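Long-range contacts in beta-1,4-mannanase (PDB 3VUP), which probably hydrolyses the beta-1,4-mannosidic bonds of mannan as a TIM-barrel glycoside hydrolase of the sea hare's digestive fluid: residues N112-Q117 against M160-G165; E164-P169 against N193-Q198; S186-A191 against G223-K228. One frame throughout, in Å; residues are numbered along the deposited sequence. Where two conformers were deposited one is given.

Contact 1 (N112-Q117 against M160-G165)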
loop_
_atom_site.group_PDB
_atom_site.type_symbol
_atom_site.label_atom_id
_atom_site.label_comp_id
_atom_site.label_asym_id
_atom_site.label_seq_id
_atom_site.Cartn_x
_atom_site.Cartn_y
_atom_site.Cartn_z
ATOM N N ASN A 112 5.353 -7.286 -2.458
ATOM C CA ASN A 112 6.393 -6.685 -1.638
ATOM C C ASN A 112 7.734 -6.754 -2.361
ATOM O O ASN A 112 8.098 -7.804 -2.903
ATOM C CB ASN A 112 6.502 -7.449 -0.316
ATOM C CG ASN A 112 7.547 -6.876 0.621
ATOM O OD1 ASN A 112 7.798 -5.669 0.626
ATOM N ND2 ASN A 112 8.154 -7.741 1.439
ATOM N N ALA A 113 8.467 -5.641 -2.348
ATOM C CA ALA A 113 9.830 -5.600 -2.871
ATOM C C ALA A 113 10.854 -5.106 -1.839
ATOM O O ALA A 113 11.988 -4.783 -2.198
ATOM C CB ALA A 113 9.898 -4.748 -4.136
ATOM N N ALA A 114 10.474 -5.066 -0.559
ATOM C CA ALA A 114 11.394 -4.598 0.491
ATOM C C ALA A 114 12.404 -5.647 0.950
ATOM O O ALA A 114 13.328 -5.331 1.703
ATOM C CB ALA A 114 10.621 -4.072 1.684
ATOM N N VAL A 115 12.189 -6.894 0.537
ATOM C CA VAL A 115 13.136 -7.978 0.756
ATOM C C VAL A 115 13.317 -8.689 -0.576
ATOM O O VAL A 115 12.523 -8.503 -1.491
ATOM C CB VAL A 115 12.657 -8.979 1.837
ATOM C CG1 VAL A 115 12.556 -8.291 3.191
ATOM C CG2 VAL A 115 11.334 -9.632 1.437
ATOM N N ASN A 116 14.373 -9.485 -0.678
ATOM C CA ASN A 116 14.691 -10.214 -1.895
ATOM C C ASN A 116 14.675 -11.697 -1.539
ATOM O O ASN A 116 15.727 -12.317 -1.352
ATOM C CB ASN A 116 16.064 -9.767 -2.400
ATOM C CG ASN A 116 16.402 -10.286 -3.795
ATOM O OD1 ASN A 116 15.742 -11.166 -4.337
ATOM N ND2 ASN A 116 17.454 -9.723 -4.377
ATOM N N GLN A 117 13.464 -12.259 -1.445
ATOM C CA GLN A 117 13.236 -13.645 -1.011
ATOM C C GLN A 117 12.366 -14.429 -1.996
ATOM O O GLN A 117 11.878 -15.514 -1.683
ATOM C CB GLN A 117 12.525 -13.662 0.342
ATOM C CG GLN A 117 13.249 -12.919 1.434
ATOM C CD GLN A 117 12.405 -12.756 2.680
ATOM O OE1 GLN A 117 11.287 -13.270 2.761
ATOM N NE2 GLN A 117 12.941 -12.045 3.663
ATOM N N MET A 160 1.784 -2.624 -4.283
ATOM C CA MET A 160 3.115 -3.077 -3.934
ATOM C C MET A 160 3.736 -2.274 -2.826
ATOM O O MET A 160 3.773 -1.033 -2.854
ATOM C CB MET A 160 4.038 -3.031 -5.149
ATOM C CG MET A 160 5.448 -3.570 -4.880
ATOM S SD MET A 160 6.458 -3.725 -6.362
ATOM C CE MET A 160 6.569 -5.500 -6.491
ATOM N N ASN A 161 4.266 -3.002 -1.856
ATOM C CA ASN A 161 5.089 -2.398 -0.837
ATOM C C ASN A 161 6.513 -2.146 -1.313
ATOM O O ASN A 161 7.238 -3.086 -1.646
ATOM C CB ASN A 161 5.156 -3.291 0.387
ATOM C CG ASN A 161 5.890 -2.620 1.503
ATOM O OD1 ASN A 161 5.408 -1.630 2.046
ATOM N ND2 ASN A 161 7.089 -3.098 1.817
ATOM N N GLU A 162 6.891 -0.872 -1.334
ATOM C CA GLU A 162 8.276 -0.435 -1.532
ATOM C C GLU A 162 8.981 -1.050 -2.750
ATOM O O GLU A 162 9.981 -1.757 -2.603
ATOM C CB GLU A 162 9.080 -0.666 -0.249
ATOM C CG GLU A 162 8.423 0.058 0.929
ATOM C CD GLU A 162 9.245 0.095 2.206
ATOM O OE1 GLU A 162 10.253 -0.642 2.320
ATOM O OE2 GLU A 162 8.861 0.876 3.118
ATOM N N PRO A 163 8.487 -0.748 -3.965
ATOM C CA PRO A 163 9.178 -1.205 -5.182
ATOM C C PRO A 163 10.667 -0.845 -5.146
ATOM O O PRO A 163 11.500 -1.562 -5.705
ATOM C CB PRO A 163 8.480 -0.421 -6.298
ATOM C CG PRO A 163 7.149 -0.029 -5.731
ATOM C CD PRO A 163 7.354 0.146 -4.266
ATOM N N GLU A 164 10.989 0.260 -4.483
ATOM C CA GLU A 164 12.346 0.788 -4.470
ATOM C C GLU A 164 13.364 -0.128 -3.806
ATOM O O GLU A 164 14.562 0.048 -4.004
ATOM C CB GLU A 164 12.370 2.176 -3.838
ATOM C CG GLU A 164 11.432 3.156 -4.526
ATOM C CD GLU A 164 9.993 3.126 -4.005
ATOM O OE1 GLU A 164 9.704 2.433 -3.000
ATOM O OE2 GLU A 164 9.156 3.830 -4.620
ATOM N N GLY A 165 12.910 -1.112 -3.039
ATOM C CA GLY A 165 13.834 -2.073 -2.464
ATOM C C GLY A 165 14.678 -2.797 -3.494
ATOM O O GLY A 165 15.813 -3.179 -3.213
#

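Contact 2 (E164-P169 against N193-Q198)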
loop_
_atom_site.group_PDB
_atom_site.type_symbol
_atom_site.label_atom_id
_atom_site.label_comp_id
_atom_site.label_asym_id
_atom_site.label_seq_id
_atom_site.Cartn_x
_atom_site.Cartn_y
_atom_site.Cartn_z
ATOM N N GLU A 164 10.989 0.260 -4.483
ATOM C CA GLU A 164 12.346 0.788 -4.470
ATOM C C GLU A 164 13.364 -0.128 -3.806
ATOM O O GLU A 164 14.562 0.048 -4.004
ATOM C CB GLU A 164 12.370 2.176 -3.838
ATOM C CG GLU A 164 11.432 3.156 -4.526
ATOM C CD GLU A 164 9.993 3.126 -4.005
ATOM O OE1 GLU A 164 9.704 2.433 -3.000
ATOM O OE2 GLU A 164 9.156 3.830 -4.620
ATOM N N GLY A 165 12.910 -1.112 -3.039
ATOM C CA GLY A 165 13.834 -2.073 -2.464
ATOM C C GLY A 165 14.678 -2.797 -3.494
ATOM O O GLY A 165 15.813 -3.179 -3.213
ATOM N N MET A 166 14.129 -2.986 -4.689
ATOM C CA MET A 166 14.850 -3.697 -5.739
ATOM C C MET A 166 14.992 -2.924 -7.047
ATOM O O MET A 166 15.359 -3.498 -8.068
ATOM C CB MET A 166 14.219 -5.069 -5.979
ATOM C CG MET A 166 14.413 -6.030 -4.801
ATOM S SD MET A 166 13.934 -7.744 -5.100
ATOM C CE MET A 166 12.160 -7.599 -5.039
ATOM N N MET A 167 14.747 -1.618 -7.021
ATOM C CA MET A 167 14.981 -0.804 -8.209
ATOM C C MET A 167 16.456 -0.441 -8.329
ATOM O O MET A 167 17.113 -0.162 -7.323
ATOM C CB MET A 167 14.145 0.474 -8.174
ATOM C CG MET A 167 12.641 0.259 -8.110
ATOM S SD MET A 167 11.945 -0.902 -9.308
ATOM C CE MET A 167 12.285 -0.061 -10.857
ATOM N N ILE A 168 16.967 -0.432 -9.555
ATOM C CA ILE A 168 18.343 -0.019 -9.797
ATOM C C ILE A 168 18.430 1.501 -9.707
ATOM O O ILE A 168 17.794 2.205 -10.493
ATOM C CB ILE A 168 18.821 -0.474 -11.186
ATOM C CG1 ILE A 168 18.737 -1.998 -11.300
ATOM C CG2 ILE A 168 20.239 0.026 -11.437
ATOM C CD1 ILE A 168 18.839 -2.519 -12.721
ATOM N N PRO A 169 19.199 2.022 -8.740
ATOM C CA PRO A 169 19.354 3.470 -8.594
ATOM C C PRO A 169 20.468 3.983 -9.500
ATOM O O PRO A 169 21.279 3.195 -9.993
ATOM C CB PRO A 169 19.772 3.605 -7.136
ATOM C CG PRO A 169 20.644 2.398 -6.921
ATOM C CD PRO A 169 20.002 1.291 -7.737
ATOM N N ASN A 193 19.937 -4.356 -6.509
ATOM C CA ASN A 193 19.668 -3.536 -7.684
ATOM C C ASN A 193 19.214 -4.465 -8.794
ATOM O O ASN A 193 20.047 -5.061 -9.462
ATOM C CB ASN A 193 20.938 -2.809 -8.135
ATOM C CG ASN A 193 21.425 -1.776 -7.133
ATOM O OD1 ASN A 193 20.745 -1.463 -6.154
ATOM N ND2 ASN A 193 22.609 -1.224 -7.386
ATOM N N LYS A 194 17.907 -4.589 -8.999
ATOM C CA LYS A 194 17.358 -5.647 -9.841
ATOM C C LYS A 194 16.529 -5.146 -11.030
ATOM O O LYS A 194 16.661 -5.685 -12.133
ATOM C CB LYS A 194 16.515 -6.579 -8.967
ATOM C CG LYS A 194 16.430 -8.027 -9.389
ATOM C CD LYS A 194 15.758 -8.813 -8.272
ATOM C CE LYS A 194 15.746 -10.304 -8.522
ATOM N NZ LYS A 194 15.026 -10.970 -7.408
ATOM N N TYR A 195 15.671 -4.144 -10.810
ATOM C CA TYR A 195 14.666 -3.771 -11.812
ATOM C C TYR A 195 14.827 -2.382 -12.419
ATOM O O TYR A 195 15.322 -1.450 -11.776
ATOM C CB TYR A 195 13.253 -3.905 -11.236
ATOM C CG TYR A 195 12.981 -5.311 -10.767
ATOM C CD1 TYR A 195 12.933 -6.356 -11.675
ATOM C CD2 TYR A 195 12.807 -5.603 -9.419
ATOM C CE1 TYR A 195 12.717 -7.646 -11.254
ATOM C CE2 TYR A 195 12.590 -6.893 -8.992
ATOM C CZ TYR A 195 12.547 -7.910 -9.910
ATOM O OH TYR A 195 12.332 -9.198 -9.476
ATOM N N LEU A 196 14.395 -2.278 -13.676
ATOM C CA LEU A 196 14.274 -1.007 -14.381
ATOM C C LEU A 196 12.836 -0.494 -14.312
ATOM O O LEU A 196 11.875 -1.279 -14.191
ATOM C CB LEU A 196 14.723 -1.147 -15.840
ATOM C CG LEU A 196 16.197 -1.489 -16.079
ATOM C CD1 LEU A 196 16.521 -1.517 -17.571
ATOM C CD2 LEU A 196 17.095 -0.507 -15.344
ATOM N N TYR A 197 12.688 0.825 -14.388
ATOM C CA TYR A 197 11.380 1.433 -14.159
ATOM C C TYR A 197 10.350 1.123 -15.229
ATOM O O TYR A 197 9.172 1.060 -14.913
ATOM C CB TYR A 197 11.452 2.941 -13.867
ATOM C CG TYR A 197 11.337 3.212 -12.383
ATOM C CD1 TYR A 197 10.105 3.201 -11.744
ATOM C CD2 TYR A 197 12.461 3.422 -11.615
ATOM C CE1 TYR A 197 10.000 3.414 -10.368
ATOM C CE2 TYR A 197 12.372 3.638 -10.250
ATOM C CZ TYR A 197 11.140 3.638 -9.629
ATOM O OH TYR A 197 11.076 3.847 -8.272
ATOM N N GLN A 198 10.753 0.921 -16.478
ATOM C CA GLN A 198 9.719 0.615 -17.461
ATOM C C GLN A 198 8.982 -0.677 -17.076
ATOM O O GLN A 198 7.752 -0.754 -17.183
ATOM C CB GLN A 198 10.278 0.534 -18.882
ATOM C CG GLN A 198 9.192 0.400 -19.944
ATOM C CD GLN A 198 9.745 0.399 -21.357
ATOM O OE1 GLN A 198 10.934 0.630 -21.567
ATOM N NE2 GLN A 198 8.883 0.128 -22.331
HETATM O O HOH W 1 15.695 1.419 -12.144
#

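Contact 3 (S186-A191 against G223-K228)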
loop_
_atom_site.group_PDB
_atom_site.type_symbol
_atom_site.label_atom_id
_atom_site.label_comp_id
_atom_site.label_asym_id
_atom_site.label_seq_id
_atom_site.Cartn_x
_atom_site.Cartn_y
_atom_site.Cartn_z
ATOM N N SER A 186 20.463 7.196 -2.430
ATOM C CA SER A 186 19.278 7.393 -1.595
ATOM C C SER A 186 19.050 6.220 -0.654
ATOM O O SER A 186 18.332 6.339 0.342
ATOM C CB SER A 186 18.042 7.531 -2.475
ATOM O OG SER A 186 17.798 6.325 -3.190
ATOM N N GLY A 187 19.637 5.080 -0.994
ATOM C CA GLY A 187 19.348 3.840 -0.308
ATOM C C GLY A 187 18.454 2.917 -1.115
ATOM O O GLY A 187 18.378 1.731 -0.803
ATOM N N ALA A 188 17.779 3.446 -2.135
ATOM C CA ALA A 188 16.998 2.596 -3.025
ATOM C C ALA A 188 17.872 1.467 -3.559
ATOM O O ALA A 188 19.065 1.672 -3.820
ATOM C CB ALA A 188 16.423 3.414 -4.171
ATOM N N GLY A 189 17.274 0.288 -3.703
ATOM C CA GLY A 189 17.987 -0.881 -4.179
ATOM C C GLY A 189 18.636 -1.726 -3.097
ATOM O O GLY A 189 19.419 -2.628 -3.399
ATOM N N TRP A 190 18.281 -1.476 -1.841
ATOM C CA TRP A 190 18.946 -2.139 -0.722
ATOM C C TRP A 190 18.849 -3.649 -0.759
ATOM O O TRP A 190 19.762 -4.334 -0.302
ATOM C CB TRP A 190 18.413 -1.640 0.619
ATOM C CG TRP A 190 16.958 -1.964 0.873
ATOM C CD1 TRP A 190 16.462 -3.093 1.462
ATOM C CD2 TRP A 190 15.820 -1.143 0.558
ATOM N NE1 TRP A 190 15.088 -3.030 1.528
ATOM C CE2 TRP A 190 14.668 -1.846 0.981
ATOM C CE3 TRP A 190 15.663 0.113 -0.038
ATOM C CZ2 TRP A 190 13.380 -1.334 0.831
ATOM C CZ3 TRP A 190 14.378 0.614 -0.193
ATOM C CH2 TRP A 190 13.256 -0.111 0.237
ATOM N N ALA A 191 17.741 -4.166 -1.282
ATOM C CA ALA A 191 17.536 -5.609 -1.327
ATOM C C ALA A 191 18.207 -6.229 -2.554
ATOM O O ALA A 191 18.263 -7.453 -2.686
ATOM C CB ALA A 191 16.040 -5.934 -1.284
ATOM N N GLY A 223 2.720 1.809 -1.980
ATOM C CA GLY A 223 3.460 2.394 -0.875
ATOM C C GLY A 223 4.947 2.563 -1.147
ATOM O O GLY A 223 5.694 1.580 -1.181
ATOM N N VAL A 224 5.384 3.800 -1.355
ATOM C CA VAL A 224 6.800 4.044 -1.612
ATOM C C VAL A 224 7.599 4.013 -0.318
ATOM O O VAL A 224 7.106 4.379 0.751
ATOM C CB VAL A 224 7.059 5.377 -2.360
ATOM C CG1 VAL A 224 6.335 5.383 -3.703
ATOM C CG2 VAL A 224 6.676 6.597 -1.526
ATOM N N TRP A 225 8.857 3.607 -0.409
ATOM C CA TRP A 225 9.689 3.501 0.784
ATOM C C TRP A 225 10.038 4.851 1.389
ATOM O O TRP A 225 10.333 4.953 2.578
ATOM C CB TRP A 225 10.937 2.666 0.484
ATOM C CG TRP A 225 12.271 3.377 0.489
ATOM C CD1 TRP A 225 13.248 3.242 1.436
ATOM C CD2 TRP A 225 12.808 4.275 -0.506
ATOM N NE1 TRP A 225 14.345 4.000 1.107
ATOM C CE2 TRP A 225 14.100 4.642 -0.077
ATOM C CE3 TRP A 225 12.317 4.825 -1.700
ATOM C CZ2 TRP A 225 14.907 5.527 -0.795
ATOM C CZ3 TRP A 225 13.127 5.709 -2.412
ATOM C CH2 TRP A 225 14.405 6.044 -1.957
ATOM N N ASN A 226 9.994 5.879 0.545
ATOM C CA ASN A 226 10.463 7.215 0.866
ATOM C C ASN A 226 9.924 8.075 -0.279
ATOM O O ASN A 226 9.973 7.647 -1.433
ATOM C CB ASN A 226 12.003 7.193 0.870
ATOM C CG ASN A 226 12.630 8.503 1.317
ATOM O OD1 ASN A 226 12.292 9.573 0.808
ATOM N ND2 ASN A 226 13.564 8.418 2.270
ATOM N N PRO A 227 9.407 9.280 0.016
ATOM C CA PRO A 227 8.879 10.094 -1.083
ATOM C C PRO A 227 9.920 10.536 -2.120
ATOM O O PRO A 227 9.522 11.101 -3.133
ATOM C CB PRO A 227 8.291 11.316 -0.363
ATOM C CG PRO A 227 9.015 11.367 0.936
ATOM C CD PRO A 227 9.227 9.935 1.322
ATOM N N LYS A 228 11.205 10.267 -1.894
ATOM C CA LYS A 228 12.222 10.541 -2.904
ATOM C C LYS A 228 11.917 9.960 -4.285
ATOM O O LYS A 228 12.398 10.504 -5.271
ATOM C CB LYS A 228 13.601 10.089 -2.426
ATOM C CG LYS A 228 14.203 11.008 -1.381
ATOM C CD LYS A 228 15.495 10.467 -0.808
ATOM C CE LYS A 228 16.038 11.407 0.264
ATOM N NZ LYS A 228 17.361 10.951 0.782
HETATM O O HOH W 2 17.241 8.333 1.689
HETATM O O HOH W 3 16.688 4.522 2.528
#

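Contact 1 (N112-Q117 against M160-G165)
N161 meets N112 through CB, CG and ND2. The two asparagines run alongside each other, their amide planes turned 47° apart. In N161, CG stands anti to the backbone N (chi1 -174°). N161 CB lies 3.6 Å from N112 OD1, and N161 CG passes the same oxygen. At the tip, N161 ND2 donates to N112 OD1 over 2.9 Å with a nearly straight bond. The acceptor lies close to the amide plane of N161, but the donor stands above the carbonyl plane of N112. A114 N reaches N112 OD1 from the opposite face at 3.0 Å and closes an Asx turn. These two donors grip N112 OD1 and probably limit the turning of its amide. N161 OD1 accepts from R60. N161 ND2 also bonds a Tris molecule, probably from the crystallisation liquor.

The pair sits where strands 105-112 and 157-161, parallel neighbours in the TIM barrel, reach their C-terminal ends. A113 N donates to N161 O at 2.9 Å, part of the parallel bridge between N112 and N161. The sequence N161-E162-P163 matches the Asn-Glu signature that clan GH-A glycosidases carry at the end of the fourth strand.

A113 CB points into the turn that follows, 3.4 Å from E162 O and 3.8 Å from P163 CA. A114 CB touches E162 OE1 at 3.5 Å, while E162 OE2 bonds H262 and the Tris amine. G165 CA makes a CA-H...O contact of 3.3 Å to A113 O.

Contact 2 (E164-P169 against N193-Q198)
The ring of Y197 carries the methyl of M167 on one face. M167 CE lies over the ring centre, 3.6 Å from the centroid, in a CH-pi contact. M167 SD stands farther out above the ring, a Met-aromatic contact at 4.7 Å from the centroid. Bends at chi2 (-49°) and chi3 (-65°) fold the chain back to bring CE there. Y197 also stacks on H239, and its hydroxyl bonds Y240. The ring of Y195 has K194 CB above one face, near the rim. M166 CB touches Y195 CD2 at 3.8 Å, and the Y195 hydroxyl bonds D124.

M166 O accepts from K194 N at 2.9 Å and from Y195 N at 2.8 Å. I168 N donates to Y195 O, in the carbonyl plane and almost straight, at 2.9 Å. Water 1 donates to both I168 O and Y195 O. I168 CD1 meets L196 CD2 at 3.7 Å. The contact thus ties the loop after strand 157-161 to the start of helix 197-214.

All direct hydrogen bonds across the contact are main chain to main chain; the side chains add sulfur, methyl and ring packing. These bonds therefore depend little on side-chain identity.

Contact 3 (S186-A191 against G223-K228)
W225 is the centre of this contact, with W190 and S186 packed against its indole. W190 CZ3 comes over one face of W225, 3.3 Å from W225 CD1. The two indoles pass each other obliquely, their planes 40° apart. N226 CB covers the opposite face of W225. A chi1 of 65° puts W190 CG between its backbone N and carbonyl carbon, which turns the CZ3-CH2 side of the W190 indole toward W225. W190 NE1 bonds A114 O.

At the far end of the W225 indole, CH2 meets S186 OG at 3.6 Å and A188 CB at 4.0 Å. S186 OG accepts from A188 N at 3.1 Å, an ST turn, and also bonds L183 O. A type II beta turn from G187 to W190 has G189 at its third position.

An alanine in place of W225 would probably strip W190 CZ3 and S186 OG of the indole they pack on and leave water 3 without its N-H donor.

No direct hydrogen bond crosses the contact. Water 3 accepts from W225 NE1 at 2.8 Å and donates to S186 O. Water 2 links S186 O to K228 NZ. Between these two segments, packing on the indole does the direct work, and the polar links run through water.

In the fold
The three contact centres lie 9 to 10 Å apart, on the same side of the chain's centre. Contacts 1 and 2 share E164 and G165. These two residues also anchor the loop of contact 3: E164 O is 2.7 Å from G189 N, and G165 O is 2.9 Å from A191 N. Strands 157-161 and 220-224 join contacts 1 and 3 through E162 N and G223 O, 2.7 Å apart. N116 OD1 probably bonds K194 NZ. Bound Tris, about 3 Å from the N161 side chain and 6 Å from that of W190, bonds N161 and E162, and E293 touches both residues. In clan GH-A such strand-end glutamates are the catalytic pair, as probably here, and Tris may mark the cleft.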